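Local coordinates for hypothetical protein lpg0944 (Legionella pneumophila subsp. pneumophila str. Philadelphia 1, PDB 4RXV) that is of unknown function but, as the N-terminal part of a RavJ-family protein with a predicted clan CA peptidase domain, may act as a cysteine-protease-like effector, at residues P58-S61 / Q62-A65; I78-A81 / Q82-K86. One frame throughout, in Å; residues are numbered along the deposited sequence. Where two conformers were deposited one is given.

Interaction 1 (P58-S61 / Q62-A65); sequences PPFS and QWGA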
ATOM      1  N   PRO A  58      -9.774   6.870  19.114  1.00 18.01           N
ATOM      2  CA  PRO A  58      -8.479   6.963  18.429  1.00 17.84           C
ATOM      3  C   PRO A  58      -7.653   5.698  18.670  1.00 16.73           C
ATOM      4  O   PRO A  58      -7.724   5.138  19.772  1.00 18.25           O
ATOM      5  CB  PRO A  58      -7.807   8.172  19.095  1.00 22.45           C
ATOM      6  CG  PRO A  58      -8.886   8.916  19.789  1.00 25.87           C
ATOM      7  CD  PRO A  58      -9.913   7.889  20.169  1.00 21.24           C
ATOM      8  N   PRO A  59      -6.847   5.270  17.684  1.00 15.72           N
ATOM      9  CA  PRO A  59      -6.590   5.931  16.399  1.00 15.05           C
ATOM     10  C   PRO A  59      -7.555   5.500  15.292  1.00 13.76           C
ATOM     11  O   PRO A  59      -7.457   6.013  14.180  1.00 13.48           O
ATOM     12  CB  PRO A  59      -5.184   5.442  16.052  1.00 16.23           C
ATOM     13  CG  PRO A  59      -5.162   4.043  16.586  1.00 16.08           C
ATOM     14  CD  PRO A  59      -5.975   4.098  17.870  1.00 17.15           C
ATOM     15  N   PHE A  60      -8.449   4.556  15.585  1.00 13.92           N
ATOM     16  CA  PHE A  60      -9.353   4.014  14.578  1.00 13.22           C
ATOM     17  C   PHE A  60     -10.155   5.100  13.872  1.00 12.85           C
ATOM     18  O   PHE A  60     -10.309   5.070  12.644  1.00 13.92           O
ATOM     19  CB  PHE A  60     -10.273   2.965  15.210  1.00 14.02           C
ATOM     20  CG  PHE A  60      -9.509   1.898  15.919  1.00 13.35           C
ATOM     21  CD1 PHE A  60      -8.853   0.906  15.207  1.00 14.37           C
ATOM     22  CD2 PHE A  60      -9.358   1.943  17.298  1.00 14.64           C
ATOM     23  CE1 PHE A  60      -8.096  -0.038  15.867  1.00 14.93           C
ATOM     24  CE2 PHE A  60      -8.616   0.999  17.950  1.00 16.94           C
ATOM     25  CZ  PHE A  60      -7.984   0.008  17.237  1.00 16.75           C
ATOM     26  N   SER A  61     -10.673   6.058  14.644  1.00 13.92           N
ATOM     27  CA  SER A  61     -11.416   7.185  14.087  1.00 15.68           C
ATOM     28  C   SER A  61     -10.633   7.890  12.974  1.00 13.84           C
ATOM     29  O   SER A  61     -11.192   8.232  11.923  1.00 14.85           O
ATOM     30  CB  SER A  61     -11.716   8.222  15.188  1.00 18.36           C
ATOM     31  OG  SER A  61     -12.685   7.785  16.117  1.00 23.80           O
ATOM     32  N   GLN A  62      -9.356   8.141  13.230  1.00 13.89           N
ATOM     33  CA  GLN A  62      -8.512   8.872  12.299  1.00 13.87           C
ATOM     34  C   GLN A  62      -8.099   7.986  11.113  1.00 12.63           C
ATOM     35  O   GLN A  62      -8.074   8.440   9.951  1.00 13.41           O
ATOM     36  CB  GLN A  62      -7.273   9.427  13.009  1.00 15.61           C
ATOM     37  CG  GLN A  62      -7.538  10.555  14.017  1.00 17.91           C
ATOM     38  CD  GLN A  62      -8.220  10.096  15.304  1.00 18.92           C
ATOM     39  OE1 GLN A  62      -7.895   9.040  15.872  1.00 18.59           O
ATOM     40  NE2 GLN A  62      -9.173  10.892  15.766  1.00 21.37           N
ATOM     41  N   TRP A  63      -7.820   6.706  11.384  1.00 12.84           N
ATOM     42  CA  TRP A  63      -7.449   5.784  10.301  1.00 12.94           C
ATOM     43  C   TRP A  63      -8.615   5.642   9.314  1.00 13.75           C
ATOM     44  O   TRP A  63      -8.424   5.515   8.107  1.00 15.18           O
ATOM     45  CB  TRP A  63      -7.087   4.423  10.871  1.00 13.91           C
ATOM     46  CG  TRP A  63      -5.829   4.388  11.646  1.00 13.45           C
ATOM     47  CD1 TRP A  63      -4.830   5.317  11.649  1.00 14.16           C
ATOM     48  CD2 TRP A  63      -5.406   3.345  12.527  1.00 13.89           C
ATOM     49  NE1 TRP A  63      -3.794   4.907  12.457  1.00 14.54           N
ATOM     50  CE2 TRP A  63      -4.131   3.705  13.020  1.00 14.27           C
ATOM     51  CE3 TRP A  63      -5.977   2.134  12.941  1.00 15.30           C
ATOM     52  CZ2 TRP A  63      -3.417   2.897  13.893  1.00 15.33           C
ATOM     53  CZ3 TRP A  63      -5.270   1.337  13.819  1.00 16.50           C
ATOM     54  CH2 TRP A  63      -3.998   1.720  14.279  1.00 15.77           C
ATOM     55  N   GLY A  64      -9.842   5.610   9.825  1.00 14.76           N
ATOM     56  CA  GLY A  64     -11.009   5.464   8.965  1.00 15.73           C
ATOM     57  C   GLY A  64     -11.468   6.693   8.193  1.00 17.71           C
ATOM     58  O   GLY A  64     -12.270   6.586   7.249  1.00 19.13           O
ATOM     59  N   ALA A  65     -10.990   7.868   8.594  1.00 17.04           N
ATOM     60  CA  ALA A  65     -11.397   9.143   7.973  1.00 16.36           C
ATOM     61  C   ALA A  65     -10.180  10.061   7.934  1.00 15.81           C
ATOM     62  O   ALA A  65     -10.068  11.014   8.702  1.00 16.18           O
ATOM     63  CB  ALA A  65     -12.573   9.791   8.741  1.00 20.28           C
TER
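With chi1 of W63 at -69°, its CG sits beside the backbone N and opposite the carbonyl carbon, a setting that places the indole beside the side chains of P59 and F60. F60 adopts the same first rotamer, and its phenyl ring meets the far end of the indole. P59 CG stands over one face of the indole in a CH-pi contact, 3.5 Å from the centroid of the six-membered ring. The tryptophan also turns an edge toward the face of F60, an offset edge-to-face pair with centroids 5.4 Å apart and planes at 82°. This is the N-terminal end of the short helix 60-64, entered through a cis peptide bond between P58 and P59. The carbonyl of P59 accepts the W63 amide, N to O 2.9 Å, and more weakly that of Q62; G64 N reaches F60 O at 2.9 Å. The Q62 side chain brings its OE1 to 3.3 Å from P58 CB. F60 is buried against V97 and V99 of strand 95-100, with F90 making a further edge-to-face pair, while W63 also touches V99.

Interaction 2 (I78-A81 / Q82-K86); sequences IKFA and QQRNK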
ATOM      1  N   ILE A  78       7.931   3.919   7.101  1.00  8.19           N
ATOM      2  CA  ILE A  78       8.214   2.808   8.006  1.00  8.82           C
ATOM      3  C   ILE A  78       7.356   2.924   9.276  1.00  8.64           C
ATOM      4  O   ILE A  78       6.742   1.944   9.725  1.00  9.15           O
ATOM      5  CB  ILE A  78       9.721   2.732   8.298  1.00  9.62           C
ATOM      6  CG1 ILE A  78      10.478   2.424   6.986  1.00 10.60           C
ATOM      7  CG2 ILE A  78      10.017   1.718   9.384  1.00 10.54           C
ATOM      8  CD1 ILE A  78      11.994   2.371   7.130  1.00 11.80           C
ATOM      9  N   LYS A  79       7.266   4.123   9.835  1.00  8.73           N
ATOM     10  CA  LYS A  79       6.443   4.333  11.017  0.65  9.25           C
ATOM     11  C   LYS A  79       4.972   4.068  10.743  1.00  8.58           C
ATOM     12  O   LYS A  79       4.275   3.556  11.605  1.00  9.65           O
ATOM     13  CB  LYS A  79       6.641   5.740  11.563  0.65 11.33           C
ATOM     14  CG  LYS A  79       7.859   5.874  12.458  0.65 18.29           C
ATOM     15  CD  LYS A  79       7.898   7.229  13.137  0.65 22.24           C
ATOM     16  CE  LYS A  79       8.327   8.294  12.153  0.65 22.82           C
ATOM     17  NZ  LYS A  79       7.932   9.644  12.589  0.65 25.79           N
ATOM     18  N   PHE A  80       4.508   4.442   9.559  1.00  9.13           N
ATOM     19  CA  PHE A  80       3.110   4.220   9.178  1.00  9.75           C
ATOM     20  C   PHE A  80       2.789   2.716   9.266  1.00  8.68           C
ATOM     21  O   PHE A  80       1.794   2.318   9.876  1.00  9.93           O
ATOM     22  CB  PHE A  80       2.851   4.768   7.774  1.00  9.30           C
ATOM     23  CG  PHE A  80       1.409   4.706   7.334  1.00  9.30           C
ATOM     24  CD1 PHE A  80       0.860   3.546   6.845  1.00  9.55           C
ATOM     25  CD2 PHE A  80       0.617   5.847   7.359  1.00 10.22           C
ATOM     26  CE1 PHE A  80      -0.454   3.493   6.431  1.00  9.80           C
ATOM     27  CE2 PHE A  80      -0.702   5.813   6.933  1.00 10.77           C
ATOM     28  CZ  PHE A  80      -1.239   4.632   6.469  1.00 10.44           C
ATOM     29  N   ALA A  81       3.642   1.888   8.684  1.00  8.80           N
ATOM     30  CA  ALA A  81       3.442   0.444   8.738  1.00  8.99           C
ATOM     31  C   ALA A  81       3.491  -0.068  10.178  1.00  9.20           C
ATOM     32  O   ALA A  81       2.669  -0.901  10.586  1.00 10.66           O
ATOM     33  CB  ALA A  81       4.478  -0.251   7.909  1.00  9.91           C
ATOM     34  N   GLN A  82       4.454   0.417  10.954  1.00  9.18           N
ATOM     35  CA  GLN A  82       4.585  -0.009  12.327  1.00 10.56           C
ATOM     36  C   GLN A  82       3.323   0.312  13.134  1.00  9.63           C
ATOM     37  O   GLN A  82       2.820  -0.523  13.895  1.00 10.51           O
ATOM     38  CB  GLN A  82       5.789   0.678  12.945  1.00 13.47           C
ATOM     39  CG  GLN A  82       6.238   0.110  14.243  1.00 18.67           C
ATOM     40  CD  GLN A  82       7.678   0.444  14.473  1.00 25.03           C
ATOM     41  OE1 GLN A  82       8.535  -0.439  14.559  1.00 30.60           O
ATOM     42  NE2 GLN A  82       7.971   1.732  14.513  1.00 29.32           N
ATOM     43  N   GLN A  83       2.829   1.529  12.995  1.00  9.47           N
ATOM     44  CA  GLN A  83       1.685   1.976  13.774  1.00  9.87           C
ATOM     45  C   GLN A  83       0.420   1.233  13.395  1.00  9.19           C
ATOM     46  O   GLN A  83      -0.376   0.880  14.267  1.00 10.79           O
ATOM     47  CB  GLN A  83       1.473   3.456  13.562  1.00 12.41           C
ATOM     48  CG  GLN A  83       2.518   4.311  14.226  1.00 16.73           C
ATOM     49  CD  GLN A  83       2.638   4.027  15.719  1.00 25.71           C
ATOM     50  OE1 GLN A  83       3.721   3.703  16.222  1.00 29.64           O
ATOM     51  NE2 GLN A  83       1.520   4.128  16.433  1.00 26.11           N
ATOM     52  N   ARG A  84       0.235   0.960  12.109  1.00  9.26           N
ATOM     53  CA  ARG A  84      -0.971   0.266  11.683  1.00  9.68           C
ATOM     54  C   ARG A  84      -0.955  -1.202  12.056  1.00  9.40           C
ATOM     55  O   ARG A  84      -2.007  -1.819  12.075  1.00 12.30           O
ATOM     56  CB  ARG A  84      -1.153   0.371  10.166  1.00 12.23           C
ATOM     57  CG  ARG A  84      -1.264   1.747   9.554  1.00 15.83           C
ATOM     58  CD  ARG A  84      -2.413   2.488  10.094  1.00 16.28           C
ATOM     59  NE  ARG A  84      -2.523   3.902   9.669  1.00 15.09           N
ATOM     60  CZ  ARG A  84      -1.696   4.880  10.035  1.00 16.94           C
ATOM     61  NH1 ARG A  84      -0.587   4.618  10.719  1.00 19.67           N
ATOM     62  NH2 ARG A  84      -1.965   6.134   9.682  1.00 16.12           N
ATOM     63  N   ASN A  85       0.215  -1.766  12.355  1.00  9.13           N
ATOM     64  CA  ASN A  85       0.340  -3.177  12.738  1.00  9.49           C
ATOM     65  C   ASN A  85       0.278  -3.407  14.241  1.00 10.65           C
ATOM     66  O   ASN A  85       0.366  -4.539  14.706  1.00 11.53           O
ATOM     67  CB  ASN A  85       1.633  -3.777  12.200  1.00  9.82           C
ATOM     68  CG  ASN A  85       1.531  -4.164  10.737  1.00 10.02           C
ATOM     69  OD1 ASN A  85       0.516  -3.949  10.065  1.00  9.13           O
ATOM     70  ND2 ASN A  85       2.592  -4.756  10.240  1.00 11.11           N
ATOM     71  N   LYS A  86       0.112  -2.355  15.021  1.00 11.69           N
ATOM     72  CA  LYS A  86      -0.083  -2.534  16.447  1.00 14.35           C
ATOM     73  C   LYS A  86      -1.426  -3.219  16.732  1.00 13.43           C
ATOM     74  O   LYS A  86      -2.462  -2.864  16.167  1.00 19.19           O
ATOM     75  CB  LYS A  86       0.027  -1.193  17.168  1.00 17.84           C
ATOM     76  CG  LYS A  86       1.438  -0.648  17.103  1.00 25.11           C
ATOM     77  CD  LYS A  86       1.628   0.607  17.941  1.00 37.18           C
ATOM     78  CE  LYS A  86       3.060   1.139  17.826  1.00 45.13           C
ATOM     79  NZ  LYS A  86       4.097   0.126  18.181  1.00 47.73           N
TER
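R84 lays its guanidinium flat over one face of the ring of F80, four residues before it in the helix. The two planes are 24° apart, and R84 CZ stands 3.6 Å from the F80 ring centroid, a cation-pi stack displaced toward the rim so that CZ and NH2 lie nearest the CE2 side of the phenyl. The closest approach, R84 NH2 to F80 CE2, is 3.0 Å, which is tight for such a pair. A bend at chi2 of R84 (-60°) contributes to folding the chain back toward F80, and R84 CG passes 3.1 Å from F80 O and 3.7 Å from F80 CE1. F80 in turn has CG opposite its backbone N (chi1 -175°), placing the ring beneath the guanidinium. Behind the side chains run the regular i to i+4 backbone hydrogen bonds of the helix, from Q82 N to I78 O, Q83 N to K79 O at 2.9 Å, and R84 N to F80 O at 3.0 Å. The N85 N to A81 O bond (3.1 Å) is weak. The side-chain amide of N85 is held by E16 through ND2 and by R98 and H108 through OD1. The buried face of helix 74-84 packs on helix 105-114, where F80, A81 and R84 all touch H108 and F80 meets Y107 edge-to-face, while the N85 bond to R98 links this residue to strand 95-100.

Interactions 1 and 2 occupy consecutive helices, 60-64 and 74-84, inside the same predicted peptidase domain, with centres about 14 Å apart. Each is a local aromatic contact, but the chemistry differs: in 58-65 an indole is paired with a proline and a phenyl ring, whereas in 78-86 a cation rests on a phenyl face. Interaction 1 lies at the surface, with F60 its buried residue; interaction 2 is partly buried, turned toward helix 105-114. The two meet at R84, whose guanidinium is sandwiched between the F80 ring and, on the opposite face, W63 NE1, 3.2 Å from R84 CZ. Strand 95-100 is shared, through V97 and V99 for interaction 1 and R98 for interaction 2.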